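Local coordinates for protein N-acetylmuramoyl-L-alanine amidase AmiD (Escherichia coli, PDB 3D2Y) that hydrolyses, with one catalytic zinc ion, the amide link between N-acetylmuramoyl groups and L-amino acids in cell-wall glycopeptides, at residues A[184-198]-A[243-256]. Sequence-based numbering, arbitrary orientation.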
loop_
_atom_site.group_PDB
_atom_site.type_symbol
_atom_site.label_atom_id
_atom_site.label_comp_id
_atom_site.label_asym_id
_atom_site.label_seq_id
_atom_site.Cartn_x
_atom_site.Cartn_y
_atom_site.Cartn_z
ATOM N N ARG A 184 -11.489 15.097 -13.257
ATOM C CA ARG A 184 -10.479 14.629 -14.200
ATOM C C ARG A 184 -10.735 13.178 -14.684
ATOM O O ARG A 184 -10.443 12.855 -15.832
ATOM C CB ARG A 184 -9.071 14.821 -13.633
ATOM C CG ARG A 184 -8.776 16.244 -13.189
ATOM C CD ARG A 184 -8.902 17.254 -14.335
ATOM N NE ARG A 184 -7.926 17.057 -15.403
ATOM C CZ ARG A 184 -8.068 17.526 -16.644
ATOM N NH1 ARG A 184 -9.161 18.188 -16.989
ATOM N NH2 ARG A 184 -7.129 17.312 -17.554
ATOM N N VAL A 185 -11.299 12.322 -13.831
ATOM C CA VAL A 185 -11.668 10.960 -14.241
ATOM C C VAL A 185 -12.726 11.061 -15.313
ATOM O O VAL A 185 -12.620 10.410 -16.353
ATOM C CB VAL A 185 -12.196 10.084 -13.078
ATOM C CG1 VAL A 185 -12.838 8.782 -13.607
ATOM C CG2 VAL A 185 -11.076 9.753 -12.108
ATOM N N ASN A 186 -13.722 11.910 -15.065
ATOM C CA ASN A 186 -14.740 12.252 -16.076
ATOM C C ASN A 186 -14.157 12.861 -17.365
ATOM O O ASN A 186 -14.614 12.554 -18.467
ATOM C CB ASN A 186 -15.811 13.151 -15.466
ATOM C CG ASN A 186 -16.879 12.359 -14.712
ATOM O OD1 ASN A 186 -17.221 12.678 -13.566
ATOM N ND2 ASN A 186 -17.409 11.318 -15.356
ATOM N N PHE A 187 -13.114 13.682 -17.227
ATOM C CA PHE A 187 -12.476 14.269 -18.390
ATOM C C PHE A 187 -11.851 13.193 -19.269
ATOM O O PHE A 187 -12.041 13.199 -20.486
ATOM C CB PHE A 187 -11.466 15.360 -18.006
ATOM C CG PHE A 187 -10.559 15.774 -19.138
ATOM C CD1 PHE A 187 -11.025 16.599 -20.165
ATOM C CD2 PHE A 187 -9.241 15.330 -19.187
ATOM C CE1 PHE A 187 -10.177 16.985 -21.212
ATOM C CE2 PHE A 187 -8.406 15.697 -20.227
ATOM C CZ PHE A 187 -8.868 16.521 -21.235
ATOM N N TYR A 188 -11.125 12.269 -18.641
ATOM C CA TYR A 188 -10.457 11.167 -19.331
ATOM C C TYR A 188 -11.404 10.067 -19.807
ATOM O O TYR A 188 -11.072 9.329 -20.735
ATOM C CB TYR A 188 -9.377 10.570 -18.427
ATOM C CG TYR A 188 -8.151 11.438 -18.401
ATOM C CD1 TYR A 188 -7.389 11.614 -19.556
ATOM C CD2 TYR A 188 -7.768 12.119 -17.241
ATOM C CE1 TYR A 188 -6.271 12.404 -19.564
ATOM C CE2 TYR A 188 -6.640 12.920 -17.242
ATOM C CZ TYR A 188 -5.906 13.064 -18.418
ATOM O OH TYR A 188 -4.787 13.859 -18.476
ATOM N N LEU A 189 -12.573 9.960 -19.182
ATOM C CA LEU A 189 -13.607 9.041 -19.674
ATOM C C LEU A 189 -13.994 9.372 -21.117
ATOM O O LEU A 189 -14.250 8.464 -21.920
ATOM C CB LEU A 189 -14.833 9.027 -18.768
ATOM C CG LEU A 189 -14.984 7.778 -17.890
ATOM C CD1 LEU A 189 -16.076 7.962 -16.849
ATOM C CD2 LEU A 189 -15.248 6.529 -18.737
ATOM N N ALA A 190 -13.985 10.672 -21.433
ATOM C CA ALA A 190 -14.081 11.191 -22.809
ATOM C C ALA A 190 -15.248 10.602 -23.574
ATOM O O ALA A 190 -15.111 10.196 -24.748
ATOM C CB ALA A 190 -12.770 10.970 -23.572
ATOM N N GLY A 191 -16.386 10.546 -22.890
ATOM C CA GLY A 191 -17.649 10.188 -23.508
ATOM C C GLY A 191 -17.988 8.716 -23.496
ATOM O O GLY A 191 -19.055 8.315 -23.961
ATOM N N ARG A 192 -17.094 7.894 -22.967
ATOM C CA ARG A 192 -17.348 6.463 -22.965
ATOM C C ARG A 192 -18.191 6.083 -21.760
ATOM O O ARG A 192 -18.147 6.774 -20.730
ATOM C CB ARG A 192 -16.026 5.693 -23.010
ATOM C CG ARG A 192 -15.368 5.707 -24.374
ATOM C CD ARG A 192 -13.922 5.292 -24.291
ATOM N NE ARG A 192 -13.200 6.117 -23.323
ATOM C CZ ARG A 192 -11.968 5.881 -22.906
ATOM N NH1 ARG A 192 -11.285 4.852 -23.377
ATOM N NH2 ARG A 192 -11.412 6.696 -22.027
ATOM N N ALA A 193 -18.998 5.020 -21.898
ATOM C CA ALA A 193 -19.605 4.365 -20.743
ATOM C C ALA A 193 -18.458 3.764 -19.891
ATOM O O ALA A 193 -17.448 3.302 -20.452
ATOM C CB ALA A 193 -20.558 3.270 -21.169
ATOM N N PRO A 194 -18.607 3.759 -18.547
ATOM C CA PRO A 194 -17.484 3.291 -17.725
ATOM C C PRO A 194 -16.910 1.917 -18.136
ATOM O O PRO A 194 -15.679 1.739 -18.157
ATOM C CB PRO A 194 -18.081 3.238 -16.306
ATOM C CG PRO A 194 -19.205 4.218 -16.327
ATOM C CD PRO A 194 -19.770 4.153 -17.723
ATOM N N HIS A 195 -17.793 0.969 -18.443
ATOM C CA HIS A 195 -17.389 -0.397 -18.796
ATOM C C HIS A 195 -17.104 -0.641 -20.292
ATOM O O HIS A 195 -17.002 -1.791 -20.717
ATOM C CB HIS A 195 -18.412 -1.415 -18.287
ATOM C CG HIS A 195 -18.668 -1.338 -16.812
ATOM N ND1 HIS A 195 -17.690 -1.016 -15.894
ATOM C CD2 HIS A 195 -19.799 -1.546 -16.098
ATOM C CE1 HIS A 195 -18.209 -1.029 -14.676
ATOM N NE2 HIS A 195 -19.486 -1.345 -14.774
ATOM N N THR A 196 -16.967 0.425 -21.082
ATOM C CA THR A 196 -16.550 0.296 -22.477
ATOM C C THR A 196 -15.170 -0.384 -22.495
ATOM O O THR A 196 -14.254 0.111 -21.841
ATOM C CB THR A 196 -16.467 1.684 -23.173
ATOM O OG1 THR A 196 -17.742 2.340 -23.104
ATOM C CG2 THR A 196 -16.028 1.555 -24.642
ATOM N N PRO A 197 -15.029 -1.517 -23.224
ATOM C CA PRO A 197 -13.752 -2.248 -23.332
ATOM C C PRO A 197 -12.642 -1.404 -23.943
ATOM O O PRO A 197 -12.849 -0.751 -24.971
ATOM C CB PRO A 197 -14.087 -3.414 -24.269
ATOM C CG PRO A 197 -15.555 -3.599 -24.134
ATOM C CD PRO A 197 -16.095 -2.196 -23.991
ATOM N N VAL A 198 -11.474 -1.414 -23.297
ATOM C CA VAL A 198 -10.310 -0.669 -23.741
ATOM C C VAL A 198 -9.170 -1.640 -24.061
ATOM O O VAL A 198 -9.141 -2.760 -23.571
ATOM C CB VAL A 198 -9.917 0.375 -22.646
ATOM C CG1 VAL A 198 -8.413 0.585 -22.539
ATOM C CG2 VAL A 198 -10.648 1.680 -22.874
ATOM N N ALA A 243 -9.814 -4.648 -18.898
ATOM C CA ALA A 243 -9.537 -3.263 -19.177
ATOM C C ALA A 243 -10.780 -2.568 -19.691
ATOM O O ALA A 243 -11.351 -2.982 -20.716
ATOM C CB ALA A 243 -8.419 -3.162 -20.191
ATOM N N ASP A 244 -11.216 -1.529 -18.983
ATOM C CA ASP A 244 -12.345 -0.719 -19.474
ATOM C C ASP A 244 -12.031 0.768 -19.375
ATOM O O ASP A 244 -10.951 1.154 -18.917
ATOM C CB ASP A 244 -13.685 -1.093 -18.778
ATOM C CG ASP A 244 -13.680 -0.878 -17.256
ATOM O OD1 ASP A 244 -12.786 -0.210 -16.693
ATOM O OD2 ASP A 244 -14.631 -1.388 -16.597
ATOM N N ALA A 245 -12.971 1.593 -19.807
ATOM C CA ALA A 245 -12.747 3.030 -19.960
ATOM C C ALA A 245 -12.610 3.708 -18.603
ATOM O O ALA A 245 -11.793 4.618 -18.456
ATOM C CB ALA A 245 -13.868 3.668 -20.764
ATOM N N GLU A 246 -13.393 3.260 -17.625
ATOM C CA GLU A 246 -13.328 3.835 -16.272
ATOM C C GLU A 246 -11.969 3.570 -15.602
ATOM O O GLU A 246 -11.326 4.500 -15.038
ATOM C CB GLU A 246 -14.462 3.298 -15.391
ATOM C CG GLU A 246 -14.409 3.843 -13.959
ATOM C CD GLU A 246 -15.587 3.400 -13.108
ATOM O OE1 GLU A 246 -15.910 4.112 -12.142
ATOM O OE2 GLU A 246 -16.191 2.360 -13.416
ATOM N N THR A 247 -11.530 2.305 -15.674
ATOM C CA THR A 247 -10.220 1.897 -15.181
ATOM C C THR A 247 -9.065 2.721 -15.814
ATOM O O THR A 247 -8.204 3.253 -15.089
ATOM C CB THR A 247 -9.957 0.375 -15.384
ATOM O OG1 THR A 247 -10.996 -0.376 -14.762
ATOM C CG2 THR A 247 -8.674 -0.034 -14.733
ATOM N N GLN A 248 -9.063 2.820 -17.145
ATOM C CA GLN A 248 -8.118 3.639 -17.854
ATOM C C GLN A 248 -8.163 5.118 -17.411
ATOM O O GLN A 248 -7.113 5.723 -17.194
ATOM C CB GLN A 248 -8.354 3.540 -19.367
ATOM C CG GLN A 248 -7.429 4.432 -20.154
ATOM C CD GLN A 248 -7.681 4.437 -21.649
ATOM O OE1 GLN A 248 -8.823 4.518 -22.111
ATOM N NE2 GLN A 248 -6.590 4.389 -22.419
ATOM N N ALA A 249 -9.358 5.701 -17.298
ATOM C CA ALA A 249 -9.510 7.121 -16.930
ATOM C C ALA A 249 -8.956 7.405 -15.536
ATOM O O ALA A 249 -8.338 8.449 -15.296
ATOM C CB ALA A 249 -10.955 7.551 -17.009
ATOM N N ILE A 250 -9.155 6.454 -14.634
ATOM C CA ILE A 250 -8.641 6.553 -13.264
ATOM C C ILE A 250 -7.122 6.566 -13.274
ATOM O O ILE A 250 -6.496 7.443 -12.637
ATOM C CB ILE A 250 -9.238 5.426 -12.389
ATOM C CG1 ILE A 250 -10.742 5.733 -12.137
ATOM C CG2 ILE A 250 -8.463 5.264 -11.064
ATOM C CD1 ILE A 250 -11.511 4.554 -11.503
ATOM N N ALA A 251 -6.538 5.624 -14.029
ATOM C CA ALA A 251 -5.094 5.516 -14.206
ATOM C C ALA A 251 -4.548 6.810 -14.792
ATOM O O ALA A 251 -3.532 7.311 -14.317
ATOM C CB ALA A 251 -4.750 4.333 -15.127
ATOM N N GLU A 252 -5.226 7.341 -15.818
ATOM C CA GLU A 252 -4.840 8.594 -16.467
ATOM C C GLU A 252 -4.881 9.788 -15.531
ATOM O O GLU A 252 -3.958 10.633 -15.558
ATOM C CB GLU A 252 -5.682 8.851 -17.727
ATOM C CG GLU A 252 -5.310 7.915 -18.903
ATOM C CD GLU A 252 -6.187 8.093 -20.150
ATOM O OE1 GLU A 252 -7.435 8.050 -20.031
ATOM O OE2 GLU A 252 -5.614 8.296 -21.254
ATOM N N ALA A 253 -5.945 9.859 -14.718
ATOM C CA ALA A 253 -6.092 10.915 -13.708
ATOM C C ALA A 253 -5.088 10.785 -12.541
ATOM O O ALA A 253 -4.523 11.804 -12.090
ATOM C CB ALA A 253 -7.504 10.982 -13.191
ATOM N N LEU A 254 -4.864 9.570 -12.035
ATOM C CA LEU A 254 -3.724 9.328 -11.127
ATOM C C LEU A 254 -2.343 9.759 -11.638
ATOM O O LEU A 254 -1.593 10.447 -10.925
ATOM C CB LEU A 254 -3.659 7.850 -10.705
ATOM C CG LEU A 254 -4.783 7.436 -9.758
ATOM C CD1 LEU A 254 -4.868 5.923 -9.784
ATOM C CD2 LEU A 254 -4.591 8.003 -8.333
ATOM N N LEU A 255 -2.030 9.406 -12.884
ATOM C CA LEU A 255 -0.774 9.801 -13.476
ATOM C C LEU A 255 -0.626 11.331 -13.640
ATOM O O LEU A 255 0.428 11.915 -13.372
ATOM C CB LEU A 255 -0.545 9.060 -14.804
ATOM C CG LEU A 255 -0.101 7.603 -14.641
ATOM C CD1 LEU A 255 -0.321 6.829 -15.967
ATOM C CD2 LEU A 255 1.352 7.490 -14.115
ATOM N N GLU A 256 -1.687 11.971 -14.072
ATOM C CA GLU A 256 -1.722 13.416 -14.135
ATOM C C GLU A 256 -1.452 14.115 -12.785
ATOM O O GLU A 256 -0.668 15.071 -12.687
ATOM C CB GLU A 256 -3.082 13.824 -14.719
ATOM C CG GLU A 256 -3.292 15.302 -14.752
ATOM C CD GLU A 256 -4.602 15.648 -15.376
ATOM O OE1 GLU A 256 -4.609 15.897 -16.576
ATOM O OE2 GLU A 256 -5.641 15.624 -14.671
#
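Y188 packs as a knob into the hole formed by A249, E252, A253 and E256. CB of E252 lies over one ring face, a CH-pi contact 3.7 Å from the centroid; F187 CD2 covers the other. Y188 OH donates to E256 OE1 (2.8 Å) from above the carboxylate plane. R184 holds the same carboxylate side-on: NE meets OE2 at 2.8 Å and NH2 meets OE1, both nearly straight and on syn sides. Bends at chi2 and chi3 (-60° and -64°) fold the arginine back to this nearly coplanar grip. Replacing Y188 with alanine would probably open a gap among A249, E252 and A253 and cost E256 OE1 its hydroxyl donor. This is helix-helix packing, with V185 and L189 set against A245, A249 and A253. Loop 190-198 folds over the N-terminal end of helix 245-258. There R192 lays its guanidinium face on A245 CB, and its NH1 donates to Q248 OE1 (2.8 Å). D244 is the N-cap; its OD1 accepts from T247 N, and its OD2 accepts from H195 ND1 (3.2 Å) and pairs with R235. The axes of segments 184-189 and 245-256 come within 8.0 Å, at 124° between N-to-C directions. Helix 245-258 also packs on helices 200-210 and 220-234.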